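Local coordinates for protein cycloalternan-forming enzyme (Listeria monocytogenes serovar 1/2a, PDB 5F7U) that is a multidomain member of glycoside hydrolase family 31 that binds glycan and magnesium ions and is built from a closed TIM barrel flanked by beta-rich domains, at residues G177-D182 with T188-D193; I196-Q199 with R204-V207; S246-Y251 with N295-Y300; D334-S339 with T351-K356. The protein carries 1 engineered substitution. All blocks are in the same frame, centred on the assembly; numbering follows the deposited sequence. Where two conformers were deposited one is given.

Contact 1. Residues G177-D182 with T188-D193; sequences GYTVED and TVTTED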
loop_
_atom_site.group_PDB
_atom_site.type_symbol
_atom_site.label_atom_id
_atom_site.label_comp_id
_atom_site.label_asym_id
_atom_site.label_seq_id
_atom_site.Cartn_x
_atom_site.Cartn_y
_atom_site.Cartn_z
ATOM N N GLY A 177 -20.956 -25.868 6.046
ATOM C CA GLY A 177 -21.112 -26.325 4.661
ATOM C C GLY A 177 -19.934 -27.108 4.110
ATOM O O GLY A 177 -19.430 -26.797 3.031
ATOM N N TYR A 178 -19.488 -28.121 4.842
ATOM C CA TYR A 178 -18.425 -28.990 4.356
ATOM C C TYR A 178 -18.863 -30.447 4.416
ATOM O O TYR A 178 -19.828 -30.788 5.112
ATOM C CB TYR A 178 -17.116 -28.761 5.149
ATOM C CG TYR A 178 -17.229 -29.043 6.632
ATOM C CD1 TYR A 178 -17.087 -30.350 7.129
ATOM C CD2 TYR A 178 -17.470 -28.007 7.544
ATOM C CE1 TYR A 178 -17.207 -30.615 8.491
ATOM C CE2 TYR A 178 -17.580 -28.254 8.921
ATOM C CZ TYR A 178 -17.433 -29.558 9.382
ATOM O OH TYR A 178 -17.534 -29.852 10.719
ATOM N N THR A 179 -18.161 -31.302 3.680
ATOM C CA THR A 179 -18.350 -32.741 3.787
ATOM C C THR A 179 -17.006 -33.399 4.053
ATOM O O THR A 179 -15.952 -32.842 3.737
ATOM C CB THR A 179 -19.068 -33.346 2.559
ATOM O OG1 THR A 179 -18.337 -33.043 1.373
ATOM C CG2 THR A 179 -20.444 -32.754 2.406
ATOM N N VAL A 180 -17.043 -34.567 4.685
ATOM C CA VAL A 180 -15.824 -35.252 5.099
ATOM C C VAL A 180 -15.859 -36.652 4.509
ATOM O O VAL A 180 -16.902 -37.324 4.560
ATOM C CB VAL A 180 -15.708 -35.340 6.645
ATOM C CG1 VAL A 180 -14.430 -36.047 7.078
ATOM C CG2 VAL A 180 -15.762 -33.962 7.284
ATOM N N GLU A 181 -14.725 -37.074 3.960
ATOM C CA GLU A 181 -14.501 -38.450 3.548
ATOM C C GLU A 181 -13.309 -38.961 4.350
ATOM O O GLU A 181 -12.160 -38.627 4.046
ATOM C CB GLU A 181 -14.227 -38.510 2.045
ATOM C CG GLU A 181 -13.973 -39.907 1.503
ATOM C CD GLU A 181 -15.238 -40.736 1.335
ATOM O OE1 GLU A 181 -16.319 -40.320 1.809
ATOM O OE2 GLU A 181 -15.148 -41.818 0.717
ATOM N N ASP A 182 -13.597 -39.731 5.398
ATOM C CA ASP A 182 -12.581 -40.219 6.330
ATOM C C ASP A 182 -12.288 -41.680 6.023
ATOM O O ASP A 182 -13.204 -42.505 5.972
ATOM C CB ASP A 182 -13.096 -40.048 7.765
ATOM C CG ASP A 182 -12.057 -40.358 8.818
ATOM O OD1 ASP A 182 -10.857 -40.471 8.487
ATOM O OD2 ASP A 182 -12.441 -40.456 10.006
ATOM N N THR A 188 -10.406 -36.309 3.680
ATOM C CA THR A 188 -10.613 -35.219 2.735
ATOM C C THR A 188 -11.795 -34.398 3.200
ATOM O O THR A 188 -12.855 -34.944 3.484
ATOM C CB THR A 188 -10.829 -35.747 1.306
ATOM O OG1 THR A 188 -9.701 -36.549 0.939
ATOM C CG2 THR A 188 -10.997 -34.584 0.298
ATOM N N VAL A 189 -11.581 -33.084 3.272
ATOM C CA VAL A 189 -12.601 -32.128 3.699
ATOM C C VAL A 189 -12.910 -31.229 2.514
ATOM O O VAL A 189 -12.015 -30.585 1.968
ATOM C CB VAL A 189 -12.138 -31.315 4.920
ATOM C CG1 VAL A 189 -13.261 -30.435 5.449
ATOM C CG2 VAL A 189 -11.661 -32.263 6.017
ATOM N N THR A 190 -14.180 -31.197 2.142
ATOM C CA THR A 190 -14.611 -30.568 0.905
ATOM C C THR A 190 -15.673 -29.503 1.147
ATOM O O THR A 190 -16.625 -29.722 1.894
ATOM C CB THR A 190 -15.120 -31.669 -0.046
ATOM O OG1 THR A 190 -14.032 -32.571 -0.295
ATOM C CG2 THR A 190 -15.645 -31.096 -1.362
ATOM N N THR A 191 -15.512 -28.355 0.486
ATOM C CA THR A 191 -16.596 -27.376 0.365
ATOM C C THR A 191 -16.792 -27.091 -1.127
ATOM O O THR A 191 -16.075 -27.642 -1.973
ATOM C CB THR A 191 -16.281 -26.040 1.090
ATOM O OG1 THR A 191 -15.209 -25.375 0.402
ATOM C CG2 THR A 191 -15.917 -26.253 2.559
ATOM N N GLU A 192 -17.741 -26.224 -1.459
ATOM C CA GLU A 192 -17.892 -25.829 -2.859
ATOM C C GLU A 192 -16.663 -25.107 -3.416
ATOM O O GLU A 192 -16.498 -25.048 -4.631
ATOM C CB GLU A 192 -19.158 -25.021 -3.088
ATOM C CG GLU A 192 -19.331 -23.795 -2.206
ATOM C CD GLU A 192 -20.728 -23.192 -2.344
ATOM O OE1 GLU A 192 -20.825 -22.008 -2.703
ATOM O OE2 GLU A 192 -21.731 -23.904 -2.108
ATOM N N ASP A 193 -15.788 -24.616 -2.530
ATOM C CA ASP A 193 -14.590 -23.875 -2.969
ATOM C C ASP A 193 -13.229 -24.538 -2.715
ATOM O O ASP A 193 -12.232 -24.207 -3.387
ATOM C CB ASP A 193 -14.596 -22.482 -2.360
ATOM C CG ASP A 193 -15.816 -21.664 -2.775
ATOM O OD1 ASP A 193 -16.269 -21.744 -3.946
ATOM O OD2 ASP A 193 -16.303 -20.916 -1.915
HETATM O O HOH W 1 -19.968 -26.259 0.446
HETATM O O HOH W 2 -10.086 -39.163 2.036
#
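Tyr-178 and Val-189 lie alongside one another and point the same way, on the face of a beta hairpin that also carries Val-180. The tyrosine CG is tucked between its own backbone N and carbonyl carbon (chi1 61°), which brings the ring beside the valine, and Val-189 CG1 comes to it obliquely, 4.2 Å from Tyr-178 CD1. Ile-134 of strand 134-140 packs on all three of these side chains, while the phenol oxygen goes on to hydrogen-bond Asp-129. At the base of the ring, Tyr-178 CB meets the CG2 methyl of Thr-191 at 3.8 Å. The hydroxyl of that threonine serves another purpose: Thr-191 OG1 accepts from Asp-193 N at 3.1 Å, making an ST turn, and is bonded to Leu-156 O as well.

The other face is polar. Thr-179 and Thr-190 pass each other at a slant, Thr-179 OG1 resting 3.8 Å from Thr-190 CB, and Glu-181 turns its carboxylate away from its partner Thr-188. Both of these pairs are antiparallel hydrogen-bonded pairs, with reciprocal N-H to O bonds such as Thr-179 N to Thr-190 O at 2.8 Å. One water bridges Glu-181 O and Thr-188 OG1, and another links Gly-177 O to Glu-192 N beyond the paired residues. The chemistry thus divides the hairpin of this galactose mutarotase-like domain in two: backbone bonds fix the register, the Tyr-178, Val-180 and Val-189 face packs inward on strand 134-140, and the threonine and glutamate face is polar, consistent with its exposure, in part or in full, to solvent.

Contact 2. Residues I196-Q199 with R204-V207; sequences IEIQ and RMEV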
loop_
_atom_site.group_PDB
_atom_site.type_symbol
_atom_site.label_atom_id
_atom_site.label_comp_id
_atom_site.label_asym_id
_atom_site.label_seq_id
_atom_site.Cartn_x
_atom_site.Cartn_y
_atom_site.Cartn_z
ATOM N N ILE A 196 -9.574 -30.150 0.908
ATOM C CA ILE A 196 -8.454 -30.259 1.845
ATOM C C ILE A 196 -8.107 -31.734 1.998
ATOM O O ILE A 196 -8.900 -32.493 2.554
ATOM C CB ILE A 196 -8.780 -29.627 3.221
ATOM C CG1 ILE A 196 -9.385 -28.213 3.070
ATOM C CG2 ILE A 196 -7.532 -29.616 4.118
ATOM C CD1 ILE A 196 -8.562 -27.233 2.237
ATOM N N GLU A 197 -6.948 -32.132 1.463
ATOM C CA GLU A 197 -6.532 -33.533 1.463
ATOM C C GLU A 197 -5.473 -33.735 2.519
ATOM O O GLU A 197 -4.377 -33.162 2.424
ATOM C CB GLU A 197 -5.964 -33.935 0.104
ATOM C CG GLU A 197 -6.962 -33.941 -1.028
ATOM C CD GLU A 197 -6.343 -34.389 -2.337
ATOM O OE1 GLU A 197 -5.594 -35.399 -2.357
ATOM O OE2 GLU A 197 -6.626 -33.734 -3.354
ATOM N N ILE A 198 -5.790 -34.551 3.523
ATOM C CA ILE A 198 -4.886 -34.749 4.666
ATOM C C ILE A 198 -4.481 -36.224 4.742
ATOM O O ILE A 198 -5.307 -37.070 5.059
ATOM C CB ILE A 198 -5.533 -34.289 5.993
ATOM C CG1 ILE A 198 -5.902 -32.798 5.929
ATOM C CG2 ILE A 198 -4.615 -34.547 7.193
ATOM C CD1 ILE A 198 -7.048 -32.456 6.844
ATOM N N GLN A 199 -3.221 -36.513 4.432
ATOM C CA GLN A 199 -2.677 -37.859 4.691
ATOM C C GLN A 199 -2.520 -38.023 6.199
ATOM O O GLN A 199 -2.219 -37.049 6.895
ATOM C CB GLN A 199 -1.349 -38.093 3.957
ATOM C CG GLN A 199 -1.455 -38.186 2.427
ATOM C CD GLN A 199 -2.330 -39.335 1.881
ATOM O OE1 GLN A 199 -2.464 -40.411 2.490
ATOM N NE2 GLN A 199 -2.926 -39.105 0.710
ATOM N N ARG A 204 0.061 -34.932 6.730
ATOM C CA ARG A 204 0.461 -33.934 5.732
ATOM C C ARG A 204 -0.774 -33.392 5.047
ATOM O O ARG A 204 -1.592 -34.168 4.510
ATOM C CB ARG A 204 1.420 -34.543 4.690
ATOM C CG ARG A 204 1.968 -33.511 3.726
ATOM C CD ARG A 204 2.967 -34.122 2.751
ATOM N NE ARG A 204 3.257 -33.091 1.753
ATOM C CZ ARG A 204 2.678 -33.014 0.559
ATOM N NH1 ARG A 204 1.824 -33.961 0.155
ATOM N NH2 ARG A 204 2.998 -32.007 -0.248
ATOM N N MET A 205 -0.901 -32.063 5.058
ATOM C CA MET A 205 -2.044 -31.377 4.455
ATOM C C MET A 205 -1.704 -30.799 3.081
ATOM O O MET A 205 -0.657 -30.172 2.917
ATOM C CB MET A 205 -2.494 -30.227 5.361
ATOM C CG MET A 205 -3.695 -29.459 4.830
ATOM S SD MET A 205 -4.132 -28.041 5.836
ATOM C CE MET A 205 -4.742 -28.829 7.324
ATOM N N GLU A 206 -2.603 -31.014 2.126
ATOM C CA GLU A 206 -2.618 -30.274 0.862
ATOM C C GLU A 206 -3.908 -29.494 0.762
ATOM O O GLU A 206 -4.991 -30.048 0.984
ATOM C CB GLU A 206 -2.554 -31.221 -0.340
ATOM C CG GLU A 206 -1.287 -32.052 -0.437
ATOM C CD GLU A 206 -1.267 -33.024 -1.616
ATOM O OE1 GLU A 206 -2.259 -33.149 -2.371
ATOM O OE2 GLU A 206 -0.243 -33.713 -1.761
ATOM N N VAL A 207 -3.797 -28.237 0.342
ATOM C CA VAL A 207 -4.975 -27.397 0.143
ATOM C C VAL A 207 -5.180 -27.265 -1.368
ATOM O O VAL A 207 -4.313 -26.785 -2.076
ATOM C CB VAL A 207 -4.795 -26.015 0.819
ATOM C CG1 VAL A 207 -5.995 -25.126 0.555
ATOM C CG2 VAL A 207 -4.626 -26.205 2.330
#
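Ile-196 packs against both Val-207 and Met-205, its two branches dividing the work. CG1 lies beside the backbone N, and a further bend at chi2 (-54°) carries CD1 to 3.7 Å from Val-207 CG1. The CG2 branch instead slants across the methionine, 3.9 Å from Met-205 CG. Ile-198 runs alongside the same methionine, so Met-205 CG is touched by both isoleucines. Leu-159 of strand 158-164 packs on Ile-196 and Met-205, and Met-161 on Met-205.

Backbone bonds join Glu-197 with Glu-206 and Gln-199 with Arg-204 in both directions, the shortest being Glu-206 N to Glu-197 O at 2.8 Å. They hold together an antiparallel beta hairpin of the galactose mutarotase-like domain, whose strands 194-200 and 203-209 are flanked by strands 186-190 and 214-229.

The charged groups lie on the opposite face. Glu-197 OE1 and Glu-206 OE1 come within 4.0 Å of each other, their carboxylate planes 52° apart, a closeness that would probably be unfavourable without counter-charges. Lys-186 forms a salt bridge with Glu-197 OE1, and His-208 NE2 is hydrogen-bonded to Glu-206 OE1. Along its own strand, Arg-204 reaches forward two residues, so that NH1 bonds Glu-206 OE2 at 2.8 Å in a salt bridge; the bond falls on the anti lone pair of that oxygen, which sits 20° out of the guanidinium plane. Arg-204 NE donates to Glu-218 O on strand 214-229.

Contact 3. Residues S246-Y251 with N295-Y300; sequences SDEAFY and NKYGMY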
loop_
_atom_site.group_PDB
_atom_site.type_symbol
_atom_site.label_atom_id
_atom_site.label_comp_id
_atom_site.label_asym_id
_atom_site.label_seq_id
_atom_site.Cartn_x
_atom_site.Cartn_y
_atom_site.Cartn_z
ATOM N N SER A 246 9.520 -23.558 -7.930
ATOM C CA SER A 246 10.533 -22.530 -8.195
ATOM C C SER A 246 9.941 -21.183 -8.607
ATOM O O SER A 246 10.489 -20.132 -8.257
ATOM C CB SER A 246 11.534 -23.004 -9.259
ATOM O OG SER A 246 12.271 -24.119 -8.794
ATOM N N ASP A 247 8.821 -21.219 -9.330
ATOM C CA ASP A 247 8.231 -19.991 -9.864
ATOM C C ASP A 247 7.301 -19.250 -8.925
ATOM O O ASP A 247 6.781 -18.207 -9.291
ATOM C CB ASP A 247 7.550 -20.232 -11.211
ATOM C CG ASP A 247 6.413 -21.235 -11.143
ATOM O OD1 ASP A 247 6.184 -21.893 -10.112
ATOM O OD2 ASP A 247 5.764 -21.403 -12.187
ATOM N N GLU A 248 7.079 -19.772 -7.723
ATOM C CA GLU A 248 6.084 -19.153 -6.850
ATOM C C GLU A 248 6.565 -17.801 -6.318
ATOM O O GLU A 248 7.690 -17.694 -5.848
ATOM C CB GLU A 248 5.687 -20.092 -5.702
ATOM C CG GLU A 248 4.433 -19.599 -4.980
ATOM C CD GLU A 248 3.924 -20.557 -3.922
ATOM O OE1 GLU A 248 4.640 -21.514 -3.558
ATOM O OE2 GLU A 248 2.800 -20.326 -3.427
ATOM N N ALA A 249 5.723 -16.772 -6.464
ATOM C CA ALA A 249 6.025 -15.424 -5.964
ATOM C C ALA A 249 5.206 -15.138 -4.706
ATOM O O ALA A 249 4.058 -15.615 -4.579
ATOM C CB ALA A 249 5.734 -14.388 -7.025
ATOM N N PHE A 250 5.792 -14.368 -3.780
ATOM C CA PHE A 250 5.171 -14.091 -2.488
ATOM C C PHE A 250 5.135 -12.602 -2.214
ATOM O O PHE A 250 6.194 -11.953 -2.135
ATOM C CB PHE A 250 5.949 -14.774 -1.366
ATOM C CG PHE A 250 6.044 -16.265 -1.522
ATOM C CD1 PHE A 250 4.940 -17.082 -1.228
ATOM C CD2 PHE A 250 7.249 -16.866 -1.935
ATOM C CE1 PHE A 250 5.035 -18.474 -1.345
ATOM C CE2 PHE A 250 7.348 -18.259 -2.063
ATOM C CZ PHE A 250 6.242 -19.060 -1.763
ATOM N N TYR A 251 3.924 -12.088 -2.049
ATOM C CA TYR A 251 3.699 -10.650 -1.975
ATOM C C TYR A 251 3.135 -10.236 -0.640
ATOM O O TYR A 251 2.494 -11.030 0.031
ATOM C CB TYR A 251 2.693 -10.242 -3.050
ATOM C CG TYR A 251 3.052 -10.695 -4.448
ATOM C CD1 TYR A 251 4.125 -10.133 -5.140
ATOM C CD2 TYR A 251 2.274 -11.662 -5.099
ATOM C CE1 TYR A 251 4.418 -10.535 -6.452
ATOM C CE2 TYR A 251 2.557 -12.064 -6.401
ATOM C CZ TYR A 251 3.627 -11.494 -7.071
ATOM O OH TYR A 251 3.918 -11.907 -8.356
ATOM N N ASN A 295 0.182 -18.138 -6.747
ATOM C CA ASN A 295 -0.491 -19.440 -6.874
ATOM C C ASN A 295 -1.911 -19.473 -6.312
ATOM O O ASN A 295 -2.498 -20.542 -6.141
ATOM C CB ASN A 295 0.382 -20.576 -6.320
ATOM C CG ASN A 295 1.541 -20.885 -7.247
ATOM O OD1 ASN A 295 1.710 -20.205 -8.266
ATOM N ND2 ASN A 295 2.352 -21.866 -6.901
ATOM N N LYS A 296 -2.444 -18.280 -6.025
ATOM C CA LYS A 296 -3.890 -18.070 -5.774
ATOM C C LYS A 296 -4.339 -18.459 -4.358
ATOM O O LYS A 296 -5.428 -19.029 -4.161
ATOM C CB LYS A 296 -4.758 -18.766 -6.832
ATOM C CG LYS A 296 -4.447 -18.333 -8.254
ATOM C CD LYS A 296 -5.478 -18.886 -9.215
ATOM C CE LYS A 296 -5.113 -18.440 -10.623
ATOM N NZ LYS A 296 -6.080 -18.954 -11.626
ATOM N N TYR A 297 -3.508 -18.130 -3.373
ATOM C CA TYR A 297 -3.925 -18.232 -1.982
ATOM C C TYR A 297 -3.193 -17.158 -1.184
ATOM O O TYR A 297 -2.154 -16.643 -1.611
ATOM C CB TYR A 297 -3.666 -19.647 -1.401
ATOM C CG TYR A 297 -2.183 -19.922 -1.247
ATOM C CD1 TYR A 297 -1.441 -20.407 -2.328
ATOM C CD2 TYR A 297 -1.527 -19.649 -0.053
ATOM C CE1 TYR A 297 -0.073 -20.615 -2.222
ATOM C CE2 TYR A 297 -0.144 -19.846 0.073
ATOM C CZ TYR A 297 0.560 -20.346 -1.020
ATOM O OH TYR A 297 1.905 -20.526 -0.920
ATOM N N GLY A 298 -3.760 -16.834 -0.024
ATOM C CA GLY A 298 -3.082 -16.041 0.987
ATOM C C GLY A 298 -2.868 -16.877 2.233
ATOM O O GLY A 298 -3.560 -17.880 2.446
ATOM N N MET A 299 -1.897 -16.467 3.054
ATOM C CA MET A 299 -1.688 -17.131 4.353
ATOM C C MET A 299 -1.563 -16.039 5.387
ATOM O O MET A 299 -0.776 -15.130 5.210
ATOM C CB MET A 299 -0.410 -17.978 4.357
ATOM C CG MET A 299 -0.162 -18.717 5.684
ATOM S SD MET A 299 1.204 -19.912 5.603
ATOM C CE MET A 299 0.491 -21.172 4.544
ATOM N N TYR A 300 -2.334 -16.165 6.462
ATOM C CA TYR A 300 -2.329 -15.192 7.548
ATOM C C TYR A 300 -2.061 -15.922 8.846
ATOM O O TYR A 300 -2.824 -16.805 9.223
ATOM C CB TYR A 300 -3.668 -14.431 7.603
ATOM C CG TYR A 300 -3.811 -13.544 8.837
ATOM C CD1 TYR A 300 -2.803 -12.635 9.184
ATOM C CD2 TYR A 300 -4.945 -13.640 9.662
ATOM C CE1 TYR A 300 -2.923 -11.829 10.312
ATOM C CE2 TYR A 300 -5.077 -12.827 10.791
ATOM C CZ TYR A 300 -4.057 -11.938 11.103
ATOM O OH TYR A 300 -4.165 -11.129 12.211
HETATM O O HOH W 3 3.465 -22.852 -9.583
HETATM O O HOH W 4 3.260 -17.648 -7.790
#
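Glu-248 and Asn-295 mark the closest approach of the two backbones, their CA atoms 6.6 Å apart, and do not pair as strand neighbours. Each segment is a loop running into a strand of the galactose mutarotase-like beta domain, and strand 287-293 pairs with both of those strands. Lys-296 takes a positive phi in the turn between strands 287-293 and 297-301.

With CG anti to the backbone N (chi1 -167°) and an extended chain beyond, Glu-248 reaches across to residues 295-297. Its carboxylate stacks on the amide of Asn-295, the planes 15° apart, with Asn-295 ND2 3.6 Å from Glu-248 CD. Tyr-297 OH donates to Glu-248 OE2 at 2.7 Å, meeting that oxygen on its syn side, 28° out of the carboxylate plane. This buried carboxylate is held at both oxygens, since Ser-293 OG also bonds OE2 and Thr-244 OG1 bonds OE1. Two waters extend the joint: one links Asp-247 OD1 to Asn-295 ND2, the other Ala-249 N to Asn-295 OD1. Beside the carboxylate, Tyr-297 OH lies in the plane of the Phe-250 ring at its edge, 3.8 Å from Phe-250 CE1.

Contact 4. Residues D334-S339 with T351-K356; sequences DYYVIS and TDITGK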
loop_
_atom_site.group_PDB
_atom_site.type_symbol
_atom_site.label_atom_id
_atom_site.label_comp_id
_atom_site.label_asym_id
_atom_site.label_seq_id
_atom_site.Cartn_x
_atom_site.Cartn_y
_atom_site.Cartn_z
ATOM N N ASP A 334 -2.545 -20.301 15.385
ATOM C CA ASP A 334 -3.801 -19.977 14.700
ATOM C C ASP A 334 -3.435 -19.344 13.357
ATOM O O ASP A 334 -2.862 -18.248 13.316
ATOM C CB ASP A 334 -4.580 -19.007 15.596
ATOM C CG ASP A 334 -5.944 -18.615 15.040
ATOM O OD1 ASP A 334 -6.386 -19.117 13.989
ATOM O OD2 ASP A 334 -6.587 -17.772 15.698
ATOM N N TYR A 335 -3.729 -20.036 12.254
ATOM C CA TYR A 335 -3.422 -19.459 10.929
ATOM C C TYR A 335 -4.465 -19.814 9.883
ATOM O O TYR A 335 -5.227 -20.769 10.051
ATOM C CB TYR A 335 -1.991 -19.800 10.457
ATOM C CG TYR A 335 -1.730 -21.255 10.112
ATOM C CD1 TYR A 335 -1.467 -22.183 11.116
ATOM C CD2 TYR A 335 -1.708 -21.688 8.773
ATOM C CE1 TYR A 335 -1.227 -23.534 10.824
ATOM C CE2 TYR A 335 -1.467 -23.036 8.460
ATOM C CZ TYR A 335 -1.223 -23.941 9.494
ATOM O OH TYR A 335 -0.985 -25.274 9.259
ATOM N N TYR A 336 -4.512 -19.018 8.823
ATOM C CA TYR A 336 -5.535 -19.185 7.805
ATOM C C TYR A 336 -4.881 -19.395 6.456
ATOM O O TYR A 336 -3.863 -18.754 6.144
ATOM C CB TYR A 336 -6.415 -17.950 7.696
ATOM C CG TYR A 336 -7.201 -17.549 8.923
ATOM C CD1 TYR A 336 -6.589 -16.858 9.995
ATOM C CD2 TYR A 336 -8.582 -17.768 8.985
ATOM C CE1 TYR A 336 -7.340 -16.465 11.117
ATOM C CE2 TYR A 336 -9.332 -17.372 10.089
ATOM C CZ TYR A 336 -8.710 -16.725 11.143
ATOM O OH TYR A 336 -9.508 -16.334 12.202
ATOM N N VAL A 337 -5.462 -20.294 5.658
ATOM C CA VAL A 337 -5.153 -20.364 4.234
ATOM C C VAL A 337 -6.391 -19.847 3.493
ATOM O O VAL A 337 -7.468 -20.418 3.599
ATOM C CB VAL A 337 -4.765 -21.794 3.781
ATOM C CG1 VAL A 337 -4.534 -21.833 2.266
ATOM C CG2 VAL A 337 -3.535 -22.276 4.552
ATOM N N ILE A 338 -6.197 -18.765 2.751
ATOM C CA ILE A 338 -7.278 -17.947 2.220
ATOM C C ILE A 338 -7.309 -18.100 0.708
ATOM O O ILE A 338 -6.317 -17.808 0.034
ATOM C CB ILE A 338 -7.060 -16.463 2.595
ATOM C CG1 ILE A 338 -6.869 -16.329 4.126
ATOM C CG2 ILE A 338 -8.236 -15.621 2.103
ATOM C CD1 ILE A 338 -6.590 -14.910 4.590
ATOM N N SER A 339 -8.442 -18.580 0.194
ATOM C CA SER A 339 -8.695 -18.608 -1.243
ATOM C C SER A 339 -9.762 -17.550 -1.554
ATOM O O SER A 339 -10.173 -16.793 -0.670
ATOM C CB SER A 339 -9.150 -20.007 -1.659
ATOM O OG SER A 339 -9.383 -20.065 -3.063
ATOM N N THR A 351 -9.416 -9.045 4.964
ATOM C CA THR A 351 -10.031 -7.914 5.682
ATOM C C THR A 351 -11.302 -8.314 6.440
ATOM O O THR A 351 -11.673 -7.655 7.420
ATOM C CB THR A 351 -10.283 -6.679 4.797
ATOM O OG1 THR A 351 -11.278 -6.987 3.811
ATOM C CG2 THR A 351 -8.974 -6.196 4.180
ATOM N N ASP A 352 -11.947 -9.403 6.020
ATOM C CA ASP A 352 -13.038 -9.961 6.819
ATOM C C ASP A 352 -12.511 -10.375 8.191
ATOM O O ASP A 352 -13.212 -10.251 9.210
ATOM C CB ASP A 352 -13.638 -11.201 6.172
ATOM C CG ASP A 352 -14.484 -10.893 4.969
ATOM O OD1 ASP A 352 -15.047 -9.784 4.828
ATOM O OD2 ASP A 352 -14.615 -11.805 4.144
ATOM N N ILE A 353 -11.274 -10.865 8.210
ATOM C CA ILE A 353 -10.679 -11.394 9.433
ATOM C C ILE A 353 -10.127 -10.252 10.298
ATOM O O ILE A 353 -10.333 -10.249 11.518
ATOM C CB ILE A 353 -9.589 -12.455 9.135
ATOM C CG1 ILE A 353 -10.194 -13.672 8.397
ATOM C CG2 ILE A 353 -8.880 -12.893 10.425
ATOM C CD1 ILE A 353 -9.156 -14.464 7.619
ATOM N N THR A 354 -9.433 -9.297 9.681
ATOM C CA THR A 354 -8.618 -8.330 10.431
ATOM C C THR A 354 -9.159 -6.911 10.405
ATOM O O THR A 354 -8.621 -6.034 11.101
ATOM C CB THR A 354 -7.153 -8.281 9.933
ATOM O OG1 THR A 354 -7.127 -7.807 8.577
ATOM C CG2 THR A 354 -6.523 -9.677 10.008
ATOM N N GLY A 355 -10.190 -6.671 9.595
ATOM C CA GLY A 355 -10.834 -5.349 9.574
ATOM C C GLY A 355 -10.799 -4.692 8.211
ATOM O O GLY A 355 -9.800 -4.756 7.493
ATOM N N LYS A 356 -11.917 -4.072 7.859
ATOM C CA LYS A 356 -11.993 -3.311 6.623
ATOM C C LYS A 356 -11.325 -1.964 6.781
ATOM O O LYS A 356 -11.306 -1.387 7.873
ATOM C CB LYS A 356 -13.458 -3.077 6.226
ATOM C CG LYS A 356 -14.303 -4.331 6.115
ATOM C CD LYS A 356 -13.898 -5.131 4.899
ATOM C CE LYS A 356 -14.320 -6.587 5.081
ATOM N NZ LYS A 356 -14.171 -7.249 3.770
#
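Ile-353 is brought onto Tyr-336 by its torsions: CG1 stands anti to the carbonyl carbon (chi1 -62°) and the chain then runs nearly straight (chi2 158°), pushing CD1 out from the helix to the tyrosine ring. This methyl sits over one face in a CH-pi contact, with Ile-353 CD1 3.8 Å from the centroid of the Tyr-336 ring and 17° off its normal. It is displaced toward the rim, where Tyr-336 CD2 is 3.6 Å from Ile-353 CD1. The other branch serves the phenol end, Ile-353 CG2 lying 3.9 Å from Tyr-336 CZ. The same CD1 methyl also meets Ile-338 tip to tip, 4.0 Å from Ile-338 CD1, so one methyl touches two side chains on the same face of the strand.

The helix ends just beyond. Gly-355 N still bonds Thr-351 O, but its positive phi breaks the helical path, and Lys-356 folds back: its NZ donates to Thr-351 OG1 at 2.9 Å and forms a salt bridge with Asp-352 OD1, approaching from above the carboxylate plane.

Helix 343-354 lies against the sheet of the mutarotase-like region largely through apolar side chains. Strand 333-338 is hydrogen-bonded between strands 158-164 and 297-301, and Ile-353 additionally packs on Tyr-300 of the latter. Ile-346 and Tyr-350, earlier in the helix, also pack on Ile-338.

The four contacts follow one another along the chain, none nesting in or crossing another. Contact 1 closes the hairpin of strands 179-182 and 186-190, and contact 2 the next hairpin; they adjoin where Val-189 O probably accepts from Ile-196 N. Contact 3 closes a longer excursion of 43 residues, joining the loop before strand 250-254 to the turn before strand 297-301. Contact 4 closes a short span of 11 residues, setting helix 343-354 on strand 333-338, and that strand is probably bonded to 297-301 through Gly-298 N and Ile-338 O. Val-207 packs on Val-337, linking contacts 2 and 4. Together they run from outer hairpins to the helix that precedes the barrel strands.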